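Local coordinates for protein WA352 (Oryza sativa subsp. indica, PDB 5ZT3) that is a mitochondrial protein that probably underlies cytoplasmic male sterility in rice, here represented by its helical C-terminal part, at residues Val63-Lys68 with Ala99-Met104; Gly76-Trp81 with Trp119-Arg124; Leu105-Ser110 with Gln114-Trp119. All coordinates share one frame; numbering follows the deposited sequence.

Contact 1: Val63-Lys68 with Ala99-Met104; sequences VEIIRK and ARLHQM
The apolar contact rests on I65, whose delta methyl reaches L101 and M104 on the neighbouring helix. CD1 of I65 stops 3.7 Å from the backbone O of L101 and 3.9 Å from L101 CD2, so one methyl packs both on the carbonyl and on one delta methyl of the same residue. The two side chains lie at about a right angle, and it is their end methyls, CD1 and CD2, that touch. CG1 of I65 lies beside its own backbone N (chi1 -68°) and CD1 then extends away from CA (chi2 165°), which carries the methyl to the second helix. M104 adds a looser touch through its CB, 4.4 Å from I65 CD1.

This is helix-helix packing inside the all-alpha DUF8018 region: helix 45-72 and helix 98-111 run here in broadly the same direction, and the closest CA atoms, those of I65 and M104, are 7.8 Å apart. The buried layer continues past the two segments, with L121 of helix 116-124 touching both I65 and M104, and L58 and L61 touching L101.

Polar bonds stay within or beside the segments. On the exposed side of its helix R100 NE donates to Q103 OE1 (3.0 Å), coming from above the carbonyl plane at a bent 140°, and NH2 adds a weak second bond. K68 NZ is held by N112 OD1.

Contact 2: Gly76-Trp81 with Trp119-Arg124; sequences GDWMGW and WRLVER
A 2.8 Å bond from W81 N to D77 O closes the short helical turn that sets the W78 indole against L121. D77 is the N-cap of this turn and the centre of an inverse gamma turn: its OD1 also accepts from G80 N, though weakly, at 3.0 Å and a bent 131°. The indole is held at its polar corner by H73, just after helix 45-72, NE1 giving its hydrogen to H73 ND1.

Across the contact this capped turn packs on the chain's last helix, in the DUF8018 region, with the six-membered ring of W78 edge-on. CH2 lies 3.6 Å from L121 CB, and CZ2 is equally close, 3.6 Å, to L121 O. The L121 carbonyl carbon sits in the indole plane, so the ring's rim rather than a face meets helix 116-124. W78 CG lies beside its own backbone N, opposite the carbonyl carbon (chi1 -79°), which helps carry the ring there. M69 and A70 of helix 45-72 also touch the indole, so W78 packs against both that helix and helix 116-124. Replacing W78 by an alanine is likely to open a gap beside L121 and leave H73 ND1 without its donor.

With NE1 bonded to H73 and the neighbouring rim C-H of CZ2 facing L121 O, the indole is probably fixed in rotation, its rim hydrogens drawn mildly to that oxygen.

Contact 3: Leu105-Ser110 with Gln114-Trp119; sequences LDDLQS and QSATFW
D107 OD2 takes two bonds from T117, one from the hydroxyl OG1 at 2.6 Å and one from the backbone N at 3.0 Å. The hydroxyl meets the anti lone pair of OD2, turned away from the other carboxylate oxygen, whereas the N-H arrives nearly along the C-O axis with a fairly straight 153° angle. Both donors can converge because T117 OG1 stands beside its own backbone N (chi1 -63°). The D107 carboxylate is carried across by a CG that extends opposite the residue's N (chi1 -163°), and the D107 and T117 side chains run alongside in opposing directions.

The other carboxylate oxygen works through a water, which donates to D107 OD1 at 2.9 Å and accepts from A116 N; R111 NH1 forms a salt bridge with the same oxygen. Next to this, S115 is the N-cap of helix 116-124. Its OG accepts from F118 N at 3.0 Å and is also hydrogen-bonded to the carbonyl of N112, in the turn linking the helices.

These bonds close a helical hairpin, in which helix 98-111 and helix 116-124 run in opposite senses around a short connection. Beyond the polar cluster, L108 supplies the packing. Its CG lies 3.7 Å from T117 CG2, the methyl on the branch not used for hydrogen bonding, while CD2 covers the capped end, 3.6 Å from F118 N and 3.9 Å from F118 CB. M69 of helix 45-72 touches both L108 and F118 from outside the hairpin.

The first backbone N-H groups of helix 116-124 are thus matched by a carboxylate, a water and a serine hydroxyl, and the negative charge of D107 at this helix start is likely to be stabilised by the helix dipole as well as by R111.

Following the chain from the N terminus, the first segment met in these contacts is 63-68, on helix 45-72, then 76-81 with the short helix 78-81, before contact 1 closes a loop of 30 residues by bringing in 99-104. Contact 2 opens within that loop and closes only at 119-124, so contacts 1 and 2 cross. Contact 3 follows contact 1 in series, opening directly after it on the same helix 98-111, and falls wholly within the span of contact 2, sharing W119 with it. Helix 45-72 is thereby joined to the C-terminal hairpin, and helix 78-81 to the hairpin's second arm; I66 packing on W78 and M104 on L121 bridge contacts 1 and 2 directly.

Contact 1: Val63-Lys68 with Ala99-Met104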
loop_
_atom_site.group_PDB
_atom_site.type_symbol
_atom_site.label_atom_id
_atom_site.label_comp_id
_atom_site.label_asym_id
_atom_site.label_seq_id
_atom_site.Cartn_x
_atom_site.Cartn_y
_atom_site.Cartn_z
ATOM N N VAL A 63 0.847 5.093 -1.459
ATOM C CA VAL A 63 0.158 6.379 -1.512
ATOM C C VAL A 63 -0.002 6.844 -2.952
ATOM O O VAL A 63 -1.064 7.340 -3.338
ATOM C CB VAL A 63 0.863 7.420 -0.626
ATOM C CG1 VAL A 63 0.268 8.807 -0.837
ATOM C CG2 VAL A 63 0.749 7.022 0.834
ATOM N N GLU A 64 1.027 6.656 -3.780
ATOM C CA GLU A 64 0.895 7.054 -5.175
ATOM C C GLU A 64 -0.207 6.264 -5.868
ATOM O O GLU A 64 -0.999 6.826 -6.636
ATOM C CB GLU A 64 2.226 6.899 -5.904
ATOM C CG GLU A 64 3.277 7.912 -5.459
ATOM C CD GLU A 64 2.728 9.334 -5.414
ATOM O OE1 GLU A 64 2.110 9.756 -6.417
ATOM O OE2 GLU A 64 2.898 10.006 -4.372
ATOM N N ILE A 65 -0.286 4.964 -5.604
ATOM C CA ILE A 65 -1.332 4.138 -6.204
ATOM C C ILE A 65 -2.705 4.554 -5.693
ATOM O O ILE A 65 -3.664 4.680 -6.466
ATOM C CB ILE A 65 -1.060 2.647 -5.935
ATOM C CG1 ILE A 65 0.183 2.175 -6.677
ATOM C CG2 ILE A 65 -2.262 1.791 -6.311
ATOM C CD1 ILE A 65 0.712 0.837 -6.173
ATOM N N ILE A 66 -2.819 4.756 -4.379
ATOM C CA ILE A 66 -4.094 5.104 -3.763
ATOM C C ILE A 66 -4.609 6.431 -4.303
ATOM O O ILE A 66 -5.795 6.565 -4.627
ATOM C CB ILE A 66 -3.945 5.110 -2.231
ATOM C CG1 ILE A 66 -3.785 3.678 -1.718
ATOM C CG2 ILE A 66 -5.116 5.809 -1.562
ATOM C CD1 ILE A 66 -3.240 3.609 -0.286
ATOM N N ARG A 67 -3.730 7.432 -4.409
ATOM C CA ARG A 67 -4.161 8.727 -4.920
ATOM C C ARG A 67 -4.586 8.621 -6.376
ATOM O O ARG A 67 -5.564 9.252 -6.793
ATOM C CB ARG A 67 -3.064 9.769 -4.710
ATOM C CG ARG A 67 -3.004 10.255 -3.261
ATOM C CD ARG A 67 -1.928 11.310 -3.024
ATOM N NE ARG A 67 -2.335 12.649 -3.442
ATOM C CZ ARG A 67 -3.353 13.341 -2.927
ATOM N NH1 ARG A 67 -3.637 14.551 -3.397
ATOM N NH2 ARG A 67 -4.092 12.842 -1.941
ATOM N N LYS A 68 -3.867 7.832 -7.175
ATOM C CA LYS A 68 -4.272 7.617 -8.564
ATOM C C LYS A 68 -5.645 6.958 -8.636
ATOM O O LYS A 68 -6.533 7.407 -9.378
ATOM C CB LYS A 68 -3.224 6.750 -9.260
ATOM C CG LYS A 68 -3.510 6.440 -10.716
ATOM C CD LYS A 68 -3.368 7.684 -11.574
ATOM C CE LYS A 68 -3.151 7.319 -13.032
ATOM N NZ LYS A 68 -2.960 8.522 -13.894
ATOM N N ALA A 99 8.491 -4.570 -6.074
ATOM C CA ALA A 99 8.524 -4.512 -7.533
ATOM C C ALA A 99 7.130 -4.669 -8.124
ATOM O O ALA A 99 6.814 -4.055 -9.149
ATOM C CB ALA A 99 9.465 -5.574 -8.092
ATOM N N ARG A 100 6.282 -5.492 -7.499
ATOM C CA ARG A 100 4.913 -5.643 -7.992
ATOM C C ARG A 100 4.132 -4.340 -7.862
ATOM O O ARG A 100 3.358 -3.980 -8.757
ATOM C CB ARG A 100 4.207 -6.793 -7.262
ATOM C CG ARG A 100 2.670 -6.818 -7.382
ATOM C CD ARG A 100 2.166 -6.927 -8.822
ATOM N NE ARG A 100 3.033 -7.725 -9.664
ATOM C CZ ARG A 100 3.014 -9.053 -9.734
ATOM N NH1 ARG A 100 2.188 -9.764 -8.971
ATOM N NH2 ARG A 100 3.861 -9.691 -10.547
ATOM N N LEU A 101 4.312 -3.624 -6.749
ATOM C CA LEU A 101 3.670 -2.325 -6.607
ATOM C C LEU A 101 4.141 -1.363 -7.690
ATOM O O LEU A 101 3.336 -0.614 -8.256
ATOM C CB LEU A 101 3.933 -1.764 -5.208
ATOM C CG LEU A 101 3.236 -2.438 -4.023
ATOM C CD1 LEU A 101 3.737 -1.826 -2.727
ATOM C CD2 LEU A 101 1.716 -2.317 -4.130
ATOM N N HIS A 102 5.443 -1.379 -8.004
ATOM C CA HIS A 102 5.921 -0.552 -9.111
ATOM C C HIS A 102 5.264 -0.946 -10.427
ATOM O O HIS A 102 4.877 -0.079 -11.221
ATOM C CB HIS A 102 7.446 -0.620 -9.228
ATOM C CG HIS A 102 8.168 0.314 -8.303
ATOM N ND1 HIS A 102 8.401 1.637 -8.613
ATOM C CD2 HIS A 102 8.719 0.111 -7.084
ATOM C CE1 HIS A 102 9.053 2.212 -7.617
ATOM N NE2 HIS A 102 9.250 1.311 -6.674
ATOM N N GLN A 103 5.112 -2.251 -10.672
ATOM C CA GLN A 103 4.449 -2.700 -11.895
ATOM C C GLN A 103 3.004 -2.215 -11.945
ATOM O O GLN A 103 2.525 -1.769 -12.995
ATOM C CB GLN A 103 4.512 -4.224 -11.991
ATOM C CG GLN A 103 3.834 -4.795 -13.231
ATOM C CD GLN A 103 3.862 -6.312 -13.268
ATOM O OE1 GLN A 103 4.187 -6.965 -12.274
ATOM N NE2 GLN A 103 3.514 -6.881 -14.415
ATOM N N MET A 104 2.300 -2.285 -10.811
ATOM C CA MET A 104 0.913 -1.829 -10.759
ATOM C C MET A 104 0.815 -0.332 -11.023
ATOM O O MET A 104 -0.051 0.115 -11.793
ATOM C CB MET A 104 0.330 -2.187 -9.388
ATOM C CG MET A 104 0.200 -3.693 -9.186
ATOM S SD MET A 104 -0.049 -4.212 -7.487
ATOM C CE MET A 104 -1.542 -3.324 -7.103
#

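Contact 2: Gly76-Trp81 with Trp119-Arg124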
loop_
_atom_site.group_PDB
_atom_site.type_symbol
_atom_site.label_atom_id
_atom_site.label_comp_id
_atom_site.label_asym_id
_atom_site.label_seq_id
_atom_site.Cartn_x
_atom_site.Cartn_y
_atom_site.Cartn_z
ATOM N N GLY A 76 -14.923 4.161 -5.052
ATOM C CA GLY A 76 -14.167 3.415 -4.074
ATOM C C GLY A 76 -13.654 4.314 -2.965
ATOM O O GLY A 76 -13.292 5.471 -3.184
ATOM N N ASP A 77 -13.628 3.774 -1.748
ATOM C CA ASP A 77 -13.106 4.533 -0.610
ATOM C C ASP A 77 -11.589 4.338 -0.535
ATOM O O ASP A 77 -11.046 3.677 0.351
ATOM C CB ASP A 77 -13.812 4.150 0.681
ATOM C CG ASP A 77 -13.528 5.131 1.808
ATOM O OD1 ASP A 77 -12.667 6.027 1.626
ATOM O OD2 ASP A 77 -14.152 4.997 2.880
ATOM N N TRP A 78 -10.913 4.958 -1.502
ATOM C CA TRP A 78 -9.469 4.812 -1.649
ATOM C C TRP A 78 -8.713 5.526 -0.530
ATOM O O TRP A 78 -7.816 4.943 0.102
ATOM C CB TRP A 78 -9.051 5.258 -3.058
ATOM C CG TRP A 78 -9.369 4.158 -3.996
ATOM C CD1 TRP A 78 -10.451 4.045 -4.828
ATOM C CD2 TRP A 78 -8.638 2.946 -4.111
ATOM N NE1 TRP A 78 -10.416 2.827 -5.470
ATOM C CE2 TRP A 78 -9.311 2.137 -5.046
ATOM C CE3 TRP A 78 -7.458 2.474 -3.531
ATOM C CZ2 TRP A 78 -8.849 0.870 -5.393
ATOM C CZ3 TRP A 78 -7.006 1.217 -3.871
ATOM C CH2 TRP A 78 -7.696 0.427 -4.793
ATOM N N MET A 79 -9.082 6.772 -0.227
ATOM C CA MET A 79 -8.379 7.490 0.830
ATOM C C MET A 79 -8.645 6.902 2.211
ATOM O O MET A 79 -7.818 7.081 3.111
ATOM C CB MET A 79 -8.706 8.985 0.787
ATOM C CG MET A 79 -8.225 9.678 -0.484
ATOM S SD MET A 79 -6.458 9.436 -0.801
ATOM C CE MET A 79 -5.724 10.374 0.522
ATOM N N GLY A 80 -9.757 6.198 2.404
ATOM C CA GLY A 80 -10.030 5.611 3.701
ATOM C C GLY A 80 -9.533 4.187 3.862
ATOM O O GLY A 80 -9.036 3.825 4.933
ATOM N N TRP A 81 -9.639 3.378 2.807
ATOM C CA TRP A 81 -9.403 1.943 2.908
ATOM C C TRP A 81 -8.533 1.398 1.782
ATOM O O TRP A 81 -8.371 0.170 1.684
ATOM C CB TRP A 81 -10.747 1.198 2.930
ATOM C CG TRP A 81 -11.583 1.496 4.129
ATOM C CD1 TRP A 81 -12.646 2.346 4.198
ATOM C CD2 TRP A 81 -11.424 0.941 5.434
ATOM N NE1 TRP A 81 -13.161 2.352 5.473
ATOM C CE2 TRP A 81 -12.427 1.496 6.249
ATOM C CE3 TRP A 81 -10.532 0.021 5.992
ATOM C CZ2 TRP A 81 -12.565 1.164 7.597
ATOM C CZ3 TRP A 81 -10.668 -0.306 7.332
ATOM C CH2 TRP A 81 -11.677 0.265 8.116
ATOM N N TRP A 119 -8.941 -2.486 -12.940
ATOM C CA TRP A 119 -10.094 -3.350 -12.696
ATOM C C TRP A 119 -9.854 -4.295 -11.524
ATOM O O TRP A 119 -10.770 -4.557 -10.733
ATOM C CB TRP A 119 -10.474 -4.098 -13.971
ATOM C CG TRP A 119 -11.226 -3.215 -14.870
ATOM C CD1 TRP A 119 -10.797 -2.670 -16.042
ATOM C CD2 TRP A 119 -12.535 -2.703 -14.633
ATOM N NE1 TRP A 119 -11.781 -1.871 -16.573
ATOM C CE2 TRP A 119 -12.859 -1.879 -15.727
ATOM C CE3 TRP A 119 -13.481 -2.888 -13.620
ATOM C CZ2 TRP A 119 -14.084 -1.225 -15.824
ATOM C CZ3 TRP A 119 -14.693 -2.238 -13.723
ATOM C CH2 TRP A 119 -14.985 -1.423 -14.817
ATOM N N ARG A 120 -8.638 -4.808 -11.391
ATOM C CA ARG A 120 -8.343 -5.650 -10.242
ATOM C C ARG A 120 -8.547 -4.890 -8.934
ATOM O O ARG A 120 -9.154 -5.410 -7.989
ATOM C CB ARG A 120 -6.921 -6.185 -10.355
ATOM C CG ARG A 120 -6.534 -7.112 -9.234
ATOM C CD ARG A 120 -5.246 -7.851 -9.533
ATOM N NE ARG A 120 -5.427 -8.873 -10.560
ATOM C CZ ARG A 120 -4.916 -8.806 -11.785
ATOM N NH1 ARG A 120 -5.135 -9.787 -12.651
ATOM N NH2 ARG A 120 -4.180 -7.765 -12.149
ATOM N N LEU A 121 -8.077 -3.644 -8.879
ATOM C CA LEU A 121 -8.181 -2.852 -7.658
ATOM C C LEU A 121 -9.618 -2.399 -7.401
ATOM O O LEU A 121 -10.059 -2.370 -6.246
ATOM C CB LEU A 121 -7.206 -1.679 -7.715
ATOM C CG LEU A 121 -5.739 -2.091 -7.746
ATOM C CD1 LEU A 121 -4.862 -0.856 -7.693
ATOM C CD2 LEU A 121 -5.446 -3.013 -6.576
ATOM N N VAL A 122 -10.364 -2.048 -8.454
ATOM C CA VAL A 122 -11.778 -1.713 -8.290
ATOM C C VAL A 122 -12.520 -2.845 -7.596
ATOM O O VAL A 122 -13.359 -2.616 -6.716
ATOM C CB VAL A 122 -12.413 -1.386 -9.655
ATOM C CG1 VAL A 122 -13.952 -1.486 -9.590
ATOM C CG2 VAL A 122 -11.989 -0.001 -10.103
ATOM N N GLU A 123 -12.232 -4.084 -7.994
ATOM C CA GLU A 123 -12.943 -5.223 -7.424
ATOM C C GLU A 123 -12.577 -5.450 -5.963
ATOM O O GLU A 123 -13.438 -5.844 -5.171
ATOM C CB GLU A 123 -12.688 -6.466 -8.280
ATOM C CG GLU A 123 -13.358 -7.746 -7.771
ATOM C CD GLU A 123 -14.866 -7.606 -7.631
ATOM O OE1 GLU A 123 -15.469 -6.834 -8.412
ATOM O OE2 GLU A 123 -15.451 -8.269 -6.745
ATOM N N ARG A 124 -11.332 -5.171 -5.581
ATOM C CA ARG A 124 -10.865 -5.444 -4.223
ATOM C C ARG A 124 -11.386 -4.439 -3.201
ATOM O O ARG A 124 -11.658 -4.814 -2.053
ATOM C CB ARG A 124 -9.340 -5.384 -4.182
ATOM C CG ARG A 124 -8.623 -6.527 -4.836
ATOM C CD ARG A 124 -7.142 -6.342 -4.662
ATOM N NE ARG A 124 -6.352 -7.363 -5.335
ATOM C CZ ARG A 124 -5.027 -7.332 -5.416
ATOM N NH1 ARG A 124 -4.352 -6.329 -4.863
ATOM N NH2 ARG A 124 -4.379 -8.301 -6.048
#

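Contact 3: Leu105-Ser110 with Gln114-Trp119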
loop_
_atom_site.group_PDB
_atom_site.type_symbol
_atom_site.label_atom_id
_atom_site.label_comp_id
_atom_site.label_asym_id
_atom_site.label_seq_id
_atom_site.Cartn_x
_atom_site.Cartn_y
_atom_site.Cartn_z
ATOM N N LEU A 105 1.700 0.461 -10.409
ATOM C CA LEU A 105 1.678 1.902 -10.640
ATOM C C LEU A 105 1.979 2.227 -12.099
ATOM O O LEU A 105 1.317 3.086 -12.702
ATOM C CB LEU A 105 2.665 2.602 -9.708
ATOM C CG LEU A 105 2.686 4.125 -9.858
ATOM C CD1 LEU A 105 1.323 4.707 -9.546
ATOM C CD2 LEU A 105 3.759 4.754 -8.984
ATOM N N ASP A 106 2.949 1.527 -12.699
ATOM C CA ASP A 106 3.250 1.756 -14.111
ATOM C C ASP A 106 2.040 1.452 -14.987
ATOM O O ASP A 106 1.762 2.178 -15.954
ATOM C CB ASP A 106 4.446 0.909 -14.551
ATOM C CG ASP A 106 4.613 0.878 -16.063
ATOM O OD1 ASP A 106 5.158 1.853 -16.617
ATOM O OD2 ASP A 106 4.202 -0.119 -16.697
ATOM N N ASP A 107 1.321 0.373 -14.675
ATOM C CA ASP A 107 0.138 -0.008 -15.444
ATOM C C ASP A 107 -0.923 1.086 -15.378
ATOM O O ASP A 107 -1.509 1.466 -16.402
ATOM C CB ASP A 107 -0.396 -1.335 -14.880
ATOM C CG ASP A 107 -1.366 -2.052 -15.813
ATOM O OD1 ASP A 107 -1.293 -1.865 -17.044
ATOM O OD2 ASP A 107 -2.200 -2.843 -15.312
ATOM N N LEU A 108 -1.185 1.605 -14.175
ATOM C CA LEU A 108 -2.146 2.692 -14.009
ATOM C C LEU A 108 -1.679 3.961 -14.705
ATOM O O LEU A 108 -2.479 4.655 -15.340
ATOM C CB LEU A 108 -2.360 2.976 -12.524
ATOM C CG LEU A 108 -3.004 1.867 -11.711
ATOM C CD1 LEU A 108 -2.974 2.248 -10.244
ATOM C CD2 LEU A 108 -4.435 1.637 -12.171
ATOM N N GLN A 109 -0.397 4.297 -14.585
ATOM C CA GLN A 109 0.090 5.520 -15.213
ATOM C C GLN A 109 0.044 5.417 -16.732
ATOM O O GLN A 109 -0.220 6.409 -17.419
ATOM C CB GLN A 109 1.501 5.829 -14.727
ATOM C CG GLN A 109 1.533 6.402 -13.328
ATOM C CD GLN A 109 2.937 6.505 -12.767
ATOM O OE1 GLN A 109 3.874 5.888 -13.281
ATOM N NE2 GLN A 109 3.091 7.291 -11.711
ATOM N N SER A 110 0.271 4.217 -17.269
ATOM C CA SER A 110 0.336 4.044 -18.715
ATOM C C SER A 110 -1.051 3.924 -19.329
ATOM O O SER A 110 -1.296 4.458 -20.419
ATOM C CB SER A 110 1.168 2.806 -19.054
ATOM O OG SER A 110 2.490 2.921 -18.546
ATOM N N GLN A 114 -8.152 1.829 -18.426
ATOM C CA GLN A 114 -8.117 0.717 -19.366
ATOM C C GLN A 114 -7.112 -0.358 -18.979
ATOM O O GLN A 114 -6.813 -1.234 -19.794
ATOM C CB GLN A 114 -7.855 1.218 -20.791
ATOM C CG GLN A 114 -9.069 1.893 -21.424
ATOM C CD GLN A 114 -8.858 2.219 -22.890
ATOM O OE1 GLN A 114 -7.920 1.726 -23.517
ATOM N NE2 GLN A 114 -9.735 3.052 -23.445
ATOM N N SER A 115 -6.600 -0.328 -17.756
ATOM C CA SER A 115 -5.580 -1.272 -17.324
ATOM C C SER A 115 -6.197 -2.430 -16.547
ATOM O O SER A 115 -7.244 -2.291 -15.911
ATOM C CB SER A 115 -4.545 -0.569 -16.446
ATOM O OG SER A 115 -5.151 -0.065 -15.268
ATOM N N ALA A 116 -5.515 -3.576 -16.587
ATOM C CA ALA A 116 -5.908 -4.688 -15.731
ATOM C C ALA A 116 -5.800 -4.305 -14.262
ATOM O O ALA A 116 -6.637 -4.713 -13.448
ATOM C CB ALA A 116 -5.042 -5.909 -16.024
ATOM N N THR A 117 -4.779 -3.516 -13.906
ATOM C CA THR A 117 -4.604 -3.106 -12.517
ATOM C C THR A 117 -5.802 -2.313 -12.021
ATOM O O THR A 117 -6.280 -2.540 -10.905
ATOM C CB THR A 117 -3.326 -2.286 -12.360
ATOM O OG1 THR A 117 -2.200 -3.107 -12.681
ATOM C CG2 THR A 117 -3.175 -1.792 -10.929
ATOM N N PHE A 118 -6.297 -1.374 -12.829
ATOM C CA PHE A 118 -7.471 -0.607 -12.429
ATOM C C PHE A 118 -8.626 -1.533 -12.062
ATOM O O PHE A 118 -9.234 -1.395 -10.998
ATOM C CB PHE A 118 -7.886 0.353 -13.541
ATOM C CG PHE A 118 -9.229 0.974 -13.318
ATOM C CD1 PHE A 118 -9.361 2.076 -12.487
ATOM C CD2 PHE A 118 -10.367 0.473 -13.937
ATOM C CE1 PHE A 118 -10.593 2.667 -12.285
ATOM C CE2 PHE A 118 -11.606 1.054 -13.733
ATOM C CZ PHE A 118 -11.718 2.156 -12.905
ATOM N N TRP A 119 -8.941 -2.486 -12.940
ATOM C CA TRP A 119 -10.094 -3.350 -12.696
ATOM C C TRP A 119 -9.854 -4.295 -11.524
ATOM O O TRP A 119 -10.770 -4.557 -10.733
ATOM C CB TRP A 119 -10.474 -4.098 -13.971
ATOM C CG TRP A 119 -11.226 -3.215 -14.870
ATOM C CD1 TRP A 119 -10.797 -2.670 -16.042
ATOM C CD2 TRP A 119 -12.535 -2.703 -14.633
ATOM N NE1 TRP A 119 -11.781 -1.871 -16.573
ATOM C CE2 TRP A 119 -12.859 -1.879 -15.727
ATOM C CE3 TRP A 119 -13.481 -2.888 -13.620
ATOM C CZ2 TRP A 119 -14.084 -1.225 -15.824
ATOM C CZ3 TRP A 119 -14.693 -2.238 -13.723
ATOM C CH2 TRP A 119 -14.985 -1.423 -14.817
HETATM O O HOH W 1 -3.271 -3.465 -18.392
#